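Local coordinates for protein chitinase (Chromobacterium violaceum, PDB 4TXG) that probably hydrolyses the glycosidic bonds of chitin as a family 18 glycoside hydrolase, and probably also binds chitin, at residues A[298-301]-A[305-308]; A[556-561]-A[565-570]; A[376-381]-A[673-678]. One frame throughout, in Å; residues are numbered along the deposited sequence.

Contact 1 of 3, residues A[298-301]-A[305-308]; sequences VAFL and GFDG
Leu301 and the chain just beyond it, from Gly305 to Gly308, illustrate how a helix is ended and its polypeptide sent back into a barrel. The polar part is backbone. Leu301 O accepts a weak, bent hydrogen bond from Gly305 N at 3.0 Å. A second, also weak, comes from Phe306 N at 3.4 Å. A water adds a third donor to this carbonyl and also gives to Phe306 O, 2.7 Å from the water oxygen, bridging the turn.

The aliphatic part belongs to Leu301. Its branch atom CD2 reaches across to Phe306 CB at 3.6 Å, the Leu301 and Phe306 side chains crossing at about a right angle. CD2 also meets Gly308 O, while CD1 lies by Gly308 CA at 4.1 Å.

The aromatic part is looser. Phe300, with CG anti to the backbone N (chi1 -171°), brings CE1 to 3.9 Å from Phe306 CD1. The two ring planes make an angle of 29° and are offset, their centroids 5.8 Å apart, so little of either ring covers the other.

Positive phi at Gly305, a bond from Phe306 back to Leu301 and the apolar meeting of those residues recall a Schellman ending, though a weakly bonded one. The turn joins helix 287-304 to strand 308-312 of the TIM barrel; Asp307, just before that strand, is the first aspartate of the family 18 DxxDxDxE signature.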
ATOM      1  N   VAL A 298     -12.005 -10.890  14.144  1.00  8.03           N
ATOM      2  CA  VAL A 298     -13.465 -10.856  14.196  1.00  9.99           C
ATOM      3  C   VAL A 298     -13.933 -10.346  15.565  1.00  9.40           C
ATOM      4  O   VAL A 298     -14.790  -9.465  15.651  1.00 10.85           O
ATOM      5  CB  VAL A 298     -14.077 -12.250  13.910  1.00 11.83           C
ATOM      6  CG1 VAL A 298     -15.555 -12.274  14.261  1.00 11.24           C
ATOM      7  CG2 VAL A 298     -13.867 -12.638  12.443  1.00 10.70           C
ATOM      8  N   ALA A 299     -13.352 -10.879  16.634  1.00  8.60           N
ATOM      9  CA  ALA A 299     -13.777 -10.492  17.979  1.00 10.23           C
ATOM     10  C   ALA A 299     -13.463  -9.023  18.250  1.00  8.25           C
ATOM     11  O   ALA A 299     -14.230  -8.326  18.924  1.00 10.01           O
ATOM     12  CB  ALA A 299     -13.108 -11.377  19.024  1.00  9.94           C
ATOM     13  N   PHE A 300     -12.324  -8.567  17.736  1.00  7.56           N
ATOM     14  CA  PHE A 300     -11.882  -7.183  17.925  1.00 10.71           C
ATOM     15  C   PHE A 300     -12.807  -6.207  17.204  1.00  9.16           C
ATOM     16  O   PHE A 300     -13.233  -5.198  17.777  1.00  9.92           O
ATOM     17  CB  PHE A 300     -10.446  -7.030  17.422  1.00  9.83           C
ATOM     18  CG  PHE A 300      -9.810  -5.711  17.752  1.00 11.77           C
ATOM     19  CD1 PHE A 300      -9.933  -4.628  16.901  1.00 13.07           C
ATOM     20  CD2 PHE A 300      -9.048  -5.577  18.904  1.00 16.92           C
ATOM     21  CE1 PHE A 300      -9.316  -3.407  17.209  1.00 15.03           C
ATOM     22  CE2 PHE A 300      -8.425  -4.376  19.215  1.00 18.85           C
ATOM     23  CZ  PHE A 300      -8.555  -3.297  18.365  1.00 13.13           C
ATOM     24  N   LEU A 301     -13.118  -6.504  15.944  1.00  8.54           N
ATOM     25  CA  LEU A 301     -14.058  -5.675  15.184  1.00  9.49           C
ATOM     26  C   LEU A 301     -15.418  -5.562  15.883  1.00 12.95           C
ATOM     27  O   LEU A 301     -16.008  -4.479  15.966  1.00 12.20           O
ATOM     28  CB  LEU A 301     -14.262  -6.248  13.783  1.00 11.91           C
ATOM     29  CG  LEU A 301     -13.044  -6.333  12.869  1.00 19.92           C
ATOM     30  CD1 LEU A 301     -13.459  -6.607  11.431  1.00 17.10           C
ATOM     31  CD2 LEU A 301     -12.188  -5.100  12.958  1.00 21.62           C
ATOM     32  N   GLY A 305     -16.300  -1.891  17.361  1.00 11.52           N
ATOM     33  CA  GLY A 305     -17.080  -1.269  16.304  1.00 11.57           C
ATOM     34  C   GLY A 305     -16.272  -0.807  15.099  1.00 13.98           C
ATOM     35  O   GLY A 305     -16.686   0.107  14.388  1.00 13.57           O
ATOM     36  N   PHE A 306     -15.125  -1.433  14.856  1.00  9.37           N
ATOM     37  CA  PHE A 306     -14.385  -1.171  13.622  1.00  7.58           C
ATOM     38  C   PHE A 306     -15.087  -1.799  12.423  1.00 10.86           C
ATOM     39  O   PHE A 306     -15.801  -2.795  12.558  1.00 10.67           O
ATOM     40  CB  PHE A 306     -12.947  -1.690  13.716  1.00  6.81           C
ATOM     41  CG  PHE A 306     -12.016  -0.751  14.441  1.00 10.15           C
ATOM     42  CD1 PHE A 306     -11.851  -0.847  15.813  1.00 15.69           C
ATOM     43  CD2 PHE A 306     -11.315   0.226  13.745  1.00  8.85           C
ATOM     44  CE1 PHE A 306     -11.002   0.024  16.488  1.00 16.41           C
ATOM     45  CE2 PHE A 306     -10.452   1.094  14.406  1.00 11.30           C
ATOM     46  CZ  PHE A 306     -10.307   0.999  15.785  1.00 12.26           C
ATOM     47  N   ASP A 307     -14.880  -1.206  11.249  1.00  7.50           N
ATOM     48  CA  ASP A 307     -15.520  -1.672  10.018  1.00  7.86           C
ATOM     49  C   ASP A 307     -14.635  -2.596   9.196  1.00  7.69           C
ATOM     50  O   ASP A 307     -15.061  -3.114   8.164  1.00 10.41           O
ATOM     51  CB  ASP A 307     -15.919  -0.479   9.152  1.00 10.73           C
ATOM     52  CG  ASP A 307     -16.862   0.452   9.865  1.00 15.05           C
ATOM     53  OD1 ASP A 307     -18.007   0.034  10.125  1.00 17.85           O
ATOM     54  OD2 ASP A 307     -16.460   1.589  10.186  1.00 16.68           O
ATOM     55  N   GLY A 308     -13.393  -2.778   9.625  1.00  7.25           N
ATOM     56  CA  GLY A 308     -12.487  -3.612   8.860  1.00  7.77           C
ATOM     57  C   GLY A 308     -11.122  -3.728   9.487  1.00  7.15           C
ATOM     58  O   GLY A 308     -10.830  -3.075  10.489  1.00  9.52           O
TER
HETATM   59  O   HOH W   1     -18.026  -3.492  13.837  1.00 21.95           O

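Contact 2 of 3, residues A[556-561]-A[565-570]; sequences QRNYNG and APWLWN
Ala565 pairs with Asn560 by two hydrogen bonds, its O taking from Asn560 N at 2.9 Å. The same carbonyl oxygen sits over a face of the Tyr559 ring. Pro566 faces Tyr559 as a non-hydrogen-bonded pair; its CB meets the edge of that ring, 3.6 Å from CD1.

Trp567 buries more surface here than any other residue. Its backbone pairs with Asn558 in both directions, Asn558 N giving to Trp567 O at 2.8 Å. Its chi1 of 69°, with CG between the backbone N and the carbonyl carbon, folds the indole back over the neighbouring strand. Asn558 CB then lies 3.4 Å from the centroid of the six-membered ring, a CH-pi contact over the face, while Asn560 CB comes to the edge, 3.7 Å from CZ3. The Asn558 amide is tilted only 16° from the indole. Asn476 ND2 gives a hydrogen bond to Asn558 OD1, and Asn476 O takes one from Trp567 NE1.

Leu568 CD2 lies against Arg557 CA. At Trp569, N bonds to Gln556 O at 2.9 Å; Asn558 ND2 grips that oxygen from the opposite face of its carbonyl plane and also bonds Gln556 OE1.

This antiparallel hairpin has strand 556-560 at the sheet's rim and strand 565-570 next to strand 575-578, whose Phe576 stacks on Trp567. Helix 582-594 touches Tyr559 and Pro566, and helix 522-530 touches Arg557 and Leu568.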
ATOM      1  N   GLN A 556      15.116  27.005   0.227  1.00 11.64           N
ATOM      2  CA  GLN A 556      14.479  27.401  -1.027  1.00 12.79           C
ATOM      3  C   GLN A 556      13.581  26.295  -1.563  1.00 14.28           C
ATOM      4  O   GLN A 556      14.027  25.163  -1.749  1.00 12.16           O
ATOM      5  CB  GLN A 556      15.539  27.761  -2.069  1.00 17.70           C
ATOM      6  CG  GLN A 556      14.980  27.989  -3.457  1.00 24.82           C
ATOM      7  CD  GLN A 556      16.048  27.904  -4.533  1.00 36.48           C
ATOM      8  OE1 GLN A 556      16.742  26.888  -4.661  1.00 36.24           O
ATOM      9  NE2 GLN A 556      16.191  28.975  -5.310  1.00 41.27           N
ATOM     10  N   ARG A 557      12.316  26.611  -1.822  1.00 10.94           N
ATOM     11  CA  ARG A 557      11.428  25.602  -2.397  1.00 13.01           C
ATOM     12  C   ARG A 557      11.711  25.412  -3.880  1.00 14.95           C
ATOM     13  O   ARG A 557      11.841  26.377  -4.637  1.00 15.56           O
ATOM     14  CB  ARG A 557       9.957  25.971  -2.191  1.00 14.27           C
ATOM     15  CG  ARG A 557       8.982  24.926  -2.750  1.00 12.40           C
ATOM     16  CD  ARG A 557       7.542  25.335  -2.496  1.00 15.98           C
ATOM     17  NE  ARG A 557       6.590  24.373  -3.048  1.00 15.03           N
ATOM     18  CZ  ARG A 557       6.242  24.317  -4.332  1.00 15.44           C
ATOM     19  NH1 ARG A 557       6.779  25.157  -5.217  1.00 17.57           N
ATOM     20  NH2 ARG A 557       5.358  23.415  -4.732  1.00 15.64           N
ATOM     21  N   ASN A 558      11.822  24.146  -4.268  1.00 10.53           N
ATOM     22  CA  ASN A 558      12.012  23.739  -5.647  1.00 13.90           C
ATOM     23  C   ASN A 558      10.849  22.867  -6.062  1.00 12.46           C
ATOM     24  O   ASN A 558      10.216  22.239  -5.221  1.00 11.38           O
ATOM     25  CB  ASN A 558      13.317  22.959  -5.810  1.00 13.13           C
ATOM     26  CG  ASN A 558      14.534  23.848  -5.792  1.00 14.79           C
ATOM     27  OD1 ASN A 558      15.169  24.061  -6.826  1.00 18.42           O
ATOM     28  ND2 ASN A 558      14.864  24.384  -4.622  1.00 15.09           N
ATOM     29  N   TYR A 559      10.560  22.818  -7.355  1.00 13.03           N
ATOM     30  CA  TYR A 559       9.529  21.899  -7.824  1.00  9.02           C
ATOM     31  C   TYR A 559       9.935  21.323  -9.162  1.00 10.01           C
ATOM     32  O   TYR A 559      10.444  22.034 -10.029  1.00 15.15           O
ATOM     33  CB  TYR A 559       8.168  22.595  -7.946  1.00 10.43           C
ATOM     34  CG  TYR A 559       7.013  21.620  -8.121  1.00 10.74           C
ATOM     35  CD1 TYR A 559       6.430  21.015  -7.019  1.00 12.38           C
ATOM     36  CD2 TYR A 559       6.514  21.305  -9.381  1.00 10.98           C
ATOM     37  CE1 TYR A 559       5.377  20.117  -7.153  1.00 12.65           C
ATOM     38  CE2 TYR A 559       5.457  20.398  -9.528  1.00  9.67           C
ATOM     39  CZ  TYR A 559       4.894  19.817  -8.407  1.00 12.40           C
ATOM     40  OH  TYR A 559       3.848  18.928  -8.523  1.00 12.22           O
ATOM     41  N   ASN A 560       9.706  20.027  -9.327  1.00 10.29           N
ATOM     42  CA  ASN A 560       9.963  19.370 -10.594  1.00 11.72           C
ATOM     43  C   ASN A 560       8.663  18.741 -11.099  1.00 10.91           C
ATOM     44  O   ASN A 560       8.168  17.782 -10.511  1.00 11.51           O
ATOM     45  CB  ASN A 560      11.074  18.323 -10.416  1.00  9.58           C
ATOM     46  CG  ASN A 560      11.458  17.637 -11.710  1.00 16.19           C
ATOM     47  OD1 ASN A 560      10.624  17.042 -12.381  1.00 17.66           O
ATOM     48  ND2 ASN A 560      12.739  17.708 -12.057  1.00 19.22           N
ATOM     49  N   GLY A 561       8.107  19.293 -12.178  1.00 12.46           N
ATOM     50  CA  GLY A 561       6.827  18.822 -12.696  1.00 14.74           C
ATOM     51  C   GLY A 561       6.886  17.455 -13.364  1.00 13.39           C
ATOM     52  O   GLY A 561       5.871  16.764 -13.466  1.00 14.43           O
ATOM     53  N   ALA A 565       7.171  16.631  -7.808  1.00  9.45           N
ATOM     54  CA  ALA A 565       7.882  16.602  -6.532  1.00 10.77           C
ATOM     55  C   ALA A 565       8.392  17.980  -6.111  1.00  9.42           C
ATOM     56  O   ALA A 565       9.149  18.616  -6.837  1.00  9.57           O
ATOM     57  CB  ALA A 565       9.037  15.627  -6.610  1.00  9.66           C
ATOM     58  N   PRO A 566       7.957  18.453  -4.934  1.00  9.61           N
ATOM     59  CA  PRO A 566       8.556  19.637  -4.324  1.00  7.67           C
ATOM     60  C   PRO A 566       9.644  19.240  -3.335  1.00  7.92           C
ATOM     61  O   PRO A 566       9.628  18.131  -2.798  1.00  9.96           O
ATOM     62  CB  PRO A 566       7.375  20.297  -3.600  1.00  7.73           C
ATOM     63  CG  PRO A 566       6.466  19.126  -3.220  1.00  7.25           C
ATOM     64  CD  PRO A 566       6.793  17.964  -4.171  1.00  9.67           C
ATOM     65  N   TRP A 567      10.577  20.149  -3.091  1.00  8.35           N
ATOM     66  CA  TRP A 567      11.536  19.963  -2.025  1.00  8.73           C
ATOM     67  C   TRP A 567      12.098  21.285  -1.564  1.00  9.41           C
ATOM     68  O   TRP A 567      11.906  22.326  -2.199  1.00 10.50           O
ATOM     69  CB  TRP A 567      12.679  19.040  -2.449  1.00 10.07           C
ATOM     70  CG  TRP A 567      13.649  19.563  -3.490  1.00  9.88           C
ATOM     71  CD1 TRP A 567      14.875  20.132  -3.268  1.00  8.88           C
ATOM     72  CD2 TRP A 567      13.499  19.490  -4.915  1.00 10.19           C
ATOM     73  NE1 TRP A 567      15.487  20.429  -4.466  1.00 11.53           N
ATOM     74  CE2 TRP A 567      14.663  20.028  -5.497  1.00 11.25           C
ATOM     75  CE3 TRP A 567      12.483  19.018  -5.761  1.00 10.22           C
ATOM     76  CZ2 TRP A 567      14.843  20.128  -6.876  1.00 13.63           C
ATOM     77  CZ3 TRP A 567      12.660  19.112  -7.135  1.00  9.69           C
ATOM     78  CH2 TRP A 567      13.831  19.658  -7.679  1.00 11.77           C
ATOM     79  N   LEU A 568      12.781  21.221  -0.432  1.00  9.20           N
ATOM     80  CA  LEU A 568      13.524  22.362   0.068  1.00  9.30           C
ATOM     81  C   LEU A 568      15.002  22.092  -0.106  1.00 10.54           C
ATOM     82  O   LEU A 568      15.483  21.019   0.252  1.00 10.32           O
ATOM     83  CB  LEU A 568      13.206  22.607   1.540  1.00  9.81           C
ATOM     84  CG  LEU A 568      11.750  22.914   1.860  1.00 12.69           C
ATOM     85  CD1 LEU A 568      11.589  23.029   3.364  1.00  9.79           C
ATOM     86  CD2 LEU A 568      11.334  24.204   1.156  1.00 13.22           C
ATOM     87  N   TRP A 569      15.713  23.067  -0.651  1.00 10.05           N
ATOM     88  CA  TRP A 569      17.160  22.984  -0.756  1.00 10.72           C
ATOM     89  C   TRP A 569      17.773  24.128   0.024  1.00 13.74           C
ATOM     90  O   TRP A 569      17.506  25.299  -0.255  1.00 14.00           O
ATOM     91  CB  TRP A 569      17.598  23.015  -2.224  1.00 11.02           C
ATOM     92  CG  TRP A 569      19.077  23.090  -2.443  1.00 13.67           C
ATOM     93  CD1 TRP A 569      19.774  24.121  -3.028  1.00 11.70           C
ATOM     94  CD2 TRP A 569      20.050  22.100  -2.089  1.00 10.96           C
ATOM     95  NE1 TRP A 569      21.120  23.822  -3.065  1.00 12.55           N
ATOM     96  CE2 TRP A 569      21.316  22.581  -2.494  1.00 11.59           C
ATOM     97  CE3 TRP A 569      19.976  20.840  -1.474  1.00 10.48           C
ATOM     98  CZ2 TRP A 569      22.498  21.863  -2.296  1.00 15.22           C
ATOM     99  CZ3 TRP A 569      21.151  20.123  -1.278  1.00 12.02           C
ATOM    100  CH2 TRP A 569      22.394  20.635  -1.692  1.00 14.30           C
ATOM    101  N   ASN A 570      18.577  23.778   1.022  1.00 13.19           N
ATOM    102  CA  ASN A 570      19.333  24.755   1.788  1.00 13.01           C
ATOM    103  C   ASN A 570      20.792  24.683   1.361  1.00 12.59           C
ATOM    104  O   ASN A 570      21.535  23.814   1.810  1.00 14.52           O
ATOM    105  CB  ASN A 570      19.177  24.497   3.290  1.00 13.25           C
ATOM    106  CG  ASN A 570      19.755  25.609   4.144  1.00 15.37           C
ATOM    107  OD1 ASN A 570      20.845  26.116   3.879  1.00 15.05           O
ATOM    108  ND2 ASN A 570      19.022  25.992   5.186  1.00 17.89           N
TER

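Contact 3 of 3, residues A[376-381]-A[673-678]; sequences LLRGME and YPINPK
Arg378 reaches out to Tyr673 and Ile675, a case of one long side chain joining two distant parts of a sequence. From CB, directed toward the other segment, the chain leaves with CG anti to the backbone N (chi1 -176°) and stays extended to CD. That carbon lies over the face of the Tyr673 ring, 3.6 Å from its centroid, as a CH-pi donor. A bend at chi3 (-63°), with the plane then turned about the CD-NE bond, lays the guanidinium flat on the same ring. NE stands 3.4 Å from Tyr673 CE2. The planes differ by only 6°, with centres 4.2 Å apart. At the tip, NH1 meets Ile675 CG1 at 3.4 Å and bonds to Asn672 O, while NH2 bonds to Tyr760 O. Ile675 CD1 covers the face of the guanidinium opposite Tyr673, so the group lies between aromatic and aliphatic surfaces.

The cation is therefore met by pi electrons on one face and by carbonyl oxygens at NH1 and NH2, which probably stabilises its charge. Together with the stack, the two carbonyls probably fix its rotation, and the glycosyl hydrolase family 18 part of the chain is thereby joined to the Chitinase C part.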
ATOM      1  N   LEU A 376      10.957  -5.025  -3.541  1.00  8.17           N
ATOM      2  CA  LEU A 376      10.182  -5.891  -2.644  1.00  6.04           C
ATOM      3  C   LEU A 376       9.256  -6.818  -3.423  1.00  9.00           C
ATOM      4  O   LEU A 376       9.131  -7.997  -3.102  1.00  8.17           O
ATOM      5  CB  LEU A 376       9.358  -5.056  -1.659  1.00  8.91           C
ATOM      6  CG  LEU A 376      10.146  -4.213  -0.656  1.00  7.08           C
ATOM      7  CD1 LEU A 376       9.222  -3.357   0.210  1.00  7.97           C
ATOM      8  CD2 LEU A 376      11.011  -5.112   0.220  1.00  9.86           C
ATOM      9  N   LEU A 377       8.609  -6.281  -4.452  1.00  6.88           N
ATOM     10  CA  LEU A 377       7.621  -7.051  -5.200  1.00  5.90           C
ATOM     11  C   LEU A 377       8.252  -8.169  -6.018  1.00  8.00           C
ATOM     12  O   LEU A 377       7.570  -9.128  -6.398  1.00  7.45           O
ATOM     13  CB  LEU A 377       6.817  -6.116  -6.106  1.00  8.29           C
ATOM     14  CG  LEU A 377       5.836  -5.195  -5.368  1.00  5.57           C
ATOM     15  CD1 LEU A 377       5.320  -4.115  -6.314  1.00  9.20           C
ATOM     16  CD2 LEU A 377       4.660  -5.959  -4.740  1.00  6.50           C
ATOM     17  N   ARG A 378       9.557  -8.070  -6.277  1.00  6.70           N
ATOM     18  CA  ARG A 378      10.223  -9.131  -7.033  1.00  6.65           C
ATOM     19  C   ARG A 378      10.189 -10.445  -6.242  1.00  8.68           C
ATOM     20  O   ARG A 378      10.289 -11.528  -6.812  1.00  9.37           O
ATOM     21  CB  ARG A 378      11.664  -8.742  -7.371  1.00  9.06           C
ATOM     22  CG  ARG A 378      12.389  -9.754  -8.249  1.00 11.71           C
ATOM     23  CD  ARG A 378      13.723  -9.199  -8.722  1.00 10.80           C
ATOM     24  NE  ARG A 378      13.562  -8.020  -9.569  1.00 11.07           N
ATOM     25  CZ  ARG A 378      13.561  -8.044 -10.900  1.00 10.49           C
ATOM     26  NH1 ARG A 378      13.705  -9.189 -11.547  1.00  7.81           N
ATOM     27  NH2 ARG A 378      13.424  -6.912 -11.587  1.00 10.99           N
ATOM     28  N   GLY A 379      10.026 -10.342  -4.927  1.00  6.71           N
ATOM     29  CA  GLY A 379       9.946 -11.520  -4.082  1.00  6.89           C
ATOM     30  C   GLY A 379       8.529 -11.863  -3.650  1.00  7.34           C
ATOM     31  O   GLY A 379       8.341 -12.624  -2.711  1.00  7.61           O
ATOM     32  N   MET A 380       7.532 -11.309  -4.331  1.00  6.52           N
ATOM     33  CA  MET A 380       6.145 -11.558  -3.939  1.00  6.40           C
ATOM     34  C   MET A 380       5.312 -12.202  -5.055  1.00  6.49           C
ATOM     35  O   MET A 380       4.093 -11.993  -5.134  1.00  7.73           O
ATOM     36  CB  MET A 380       5.521 -10.241  -3.447  1.00  8.93           C
ATOM     37  CG  MET A 380       6.221  -9.751  -2.165  1.00  8.01           C
ATOM     38  SD  MET A 380       5.839  -8.083  -1.605  1.00  8.47           S
ATOM     39  CE  MET A 380       4.101  -8.269  -1.243  1.00  9.39           C
ATOM     40  N   GLU A 381       5.988 -13.004  -5.884  1.00  7.63           N
ATOM     41  CA  GLU A 381       5.363 -13.807  -6.937  1.00  6.96           C
ATOM     42  C   GLU A 381       4.459 -12.930  -7.809  1.00  6.79           C
ATOM     43  O   GLU A 381       4.958 -11.995  -8.422  1.00  8.23           O
ATOM     44  CB  GLU A 381       4.626 -15.003  -6.310  1.00  7.98           C
ATOM     45  CG  GLU A 381       5.646 -15.890  -5.542  1.00  7.78           C
ATOM     46  CD  GLU A 381       5.113 -17.235  -5.080  1.00 14.92           C
ATOM     47  OE1 GLU A 381       3.954 -17.578  -5.408  1.00 17.03           O
ATOM     48  OE2 GLU A 381       5.876 -17.964  -4.391  1.00 17.25           O
ATOM     49  N   TYR A 673      16.014 -12.949 -11.267  1.00 12.44           N
ATOM     50  CA  TYR A 673      16.444 -12.067 -12.358  1.00 11.00           C
ATOM     51  C   TYR A 673      16.902 -12.916 -13.540  1.00 16.94           C
ATOM     52  O   TYR A 673      17.866 -13.668 -13.419  1.00 20.40           O
ATOM     53  CB  TYR A 673      17.604 -11.153 -11.942  1.00 13.98           C
ATOM     54  CG  TYR A 673      17.389 -10.306 -10.713  1.00 11.68           C
ATOM     55  CD1 TYR A 673      17.535 -10.846  -9.436  1.00 15.18           C
ATOM     56  CD2 TYR A 673      17.092  -8.961 -10.820  1.00  9.70           C
ATOM     57  CE1 TYR A 673      17.362 -10.064  -8.310  1.00 12.59           C
ATOM     58  CE2 TYR A 673      16.911  -8.175  -9.704  1.00  9.47           C
ATOM     59  CZ  TYR A 673      17.051  -8.733  -8.448  1.00 14.71           C
ATOM     60  OH  TYR A 673      16.871  -7.946  -7.339  1.00 14.45           O
ATOM     61  N   PRO A 674      16.195 -12.844 -14.676  1.00 10.22           N
ATOM     62  CA  PRO A 674      14.910 -12.186 -14.891  1.00 10.00           C
ATOM     63  C   PRO A 674      13.821 -12.987 -14.199  1.00  9.24           C
ATOM     64  O   PRO A 674      14.108 -14.011 -13.575  1.00 10.61           O
ATOM     65  CB  PRO A 674      14.753 -12.221 -16.413  1.00  9.74           C
ATOM     66  CG  PRO A 674      15.468 -13.460 -16.812  1.00 14.07           C
ATOM     67  CD  PRO A 674      16.669 -13.519 -15.898  1.00 16.27           C
ATOM     68  N   ILE A 675      12.586 -12.526 -14.299  1.00 10.24           N
ATOM     69  CA  ILE A 675      11.484 -13.201 -13.637  1.00  8.43           C
ATOM     70  C   ILE A 675      10.971 -14.310 -14.547  1.00  8.92           C
ATOM     71  O   ILE A 675      10.388 -14.034 -15.597  1.00 10.13           O
ATOM     72  CB  ILE A 675      10.372 -12.195 -13.283  1.00  7.91           C
ATOM     73  CG1 ILE A 675      10.973 -11.060 -12.453  1.00  7.87           C
ATOM     74  CG2 ILE A 675       9.252 -12.879 -12.496  1.00  7.67           C
ATOM     75  CD1 ILE A 675       9.978  -9.962 -12.025  1.00  8.58           C
ATOM     76  N   ASN A 676      11.202 -15.568 -14.171  1.00 10.77           N
ATOM     77  CA  ASN A 676      10.830 -16.655 -15.072  1.00 12.82           C
ATOM     78  C   ASN A 676      10.051 -17.788 -14.395  1.00 10.77           C
ATOM     79  O   ASN A 676      10.547 -18.910 -14.220  1.00 13.08           O
ATOM     80  CB  ASN A 676      12.071 -17.203 -15.789  1.00 21.20           C
ATOM     81  CG  ASN A 676      13.018 -17.907 -14.867  1.00 24.36           C
ATOM     82  OD1 ASN A 676      13.117 -17.571 -13.687  1.00 23.99           O
ATOM     83  ND2 ASN A 676      13.706 -18.924 -15.391  1.00 21.43           N
ATOM     84  N   PRO A 677       8.802 -17.493 -14.027  1.00  9.17           N
ATOM     85  CA  PRO A 677       7.913 -18.513 -13.474  1.00  9.63           C
ATOM     86  C   PRO A 677       7.402 -19.448 -14.555  1.00 11.74           C
ATOM     87  O   PRO A 677       7.592 -19.207 -15.745  1.00 11.73           O
ATOM     88  CB  PRO A 677       6.765 -17.692 -12.901  1.00  8.08           C
ATOM     89  CG  PRO A 677       6.689 -16.505 -13.842  1.00 10.55           C
ATOM     90  CD  PRO A 677       8.140 -16.173 -14.108  1.00  9.32           C
ATOM     91  N   LYS A 678       6.742 -20.511 -14.126  1.00 11.65           N
ATOM     92  CA  LYS A 678       6.091 -21.430 -15.043  1.00 12.81           C
ATOM     93  C   LYS A 678       4.609 -21.086 -15.145  1.00 13.39           C
ATOM     94  O   LYS A 678       3.946 -20.894 -14.125  1.00 12.93           O
ATOM     95  CB  LYS A 678       6.283 -22.865 -14.551  1.00 19.00           C
ATOM     96  CG  LYS A 678       5.882 -23.943 -15.530  1.00 31.14           C
ATOM     97  CD  LYS A 678       6.258 -25.312 -14.981  1.00 41.08           C
ATOM     98  CE  LYS A 678       7.756 -25.412 -14.729  1.00 47.33           C
ATOM     99  NZ  LYS A 678       8.088 -26.590 -13.880  1.00 54.52           N
TER

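The three contacts illustrate joining within a barrel, within a sheet and between domains. Contacts 1 and 2 lie on opposite sides of the chain's centre, their own centres about 42 Å apart, and contact 3 is about 35 Å from each, centre to centre; none touches another. Contact 1 lies at the N-terminal end of strand 308-312, contact 3 just past the C-terminal end of strand 365-371, the side on which TIM barrels place their active site. Contact 2 falls between barrel strands 457-462 and 599-603, where many family 18 chitinases (subfamily A) carry an insertion domain, to which this hairpin probably belongs. Bound cesium ions lie about 5 Å from the Gln556 side chain and 14 Å from that of Arg378.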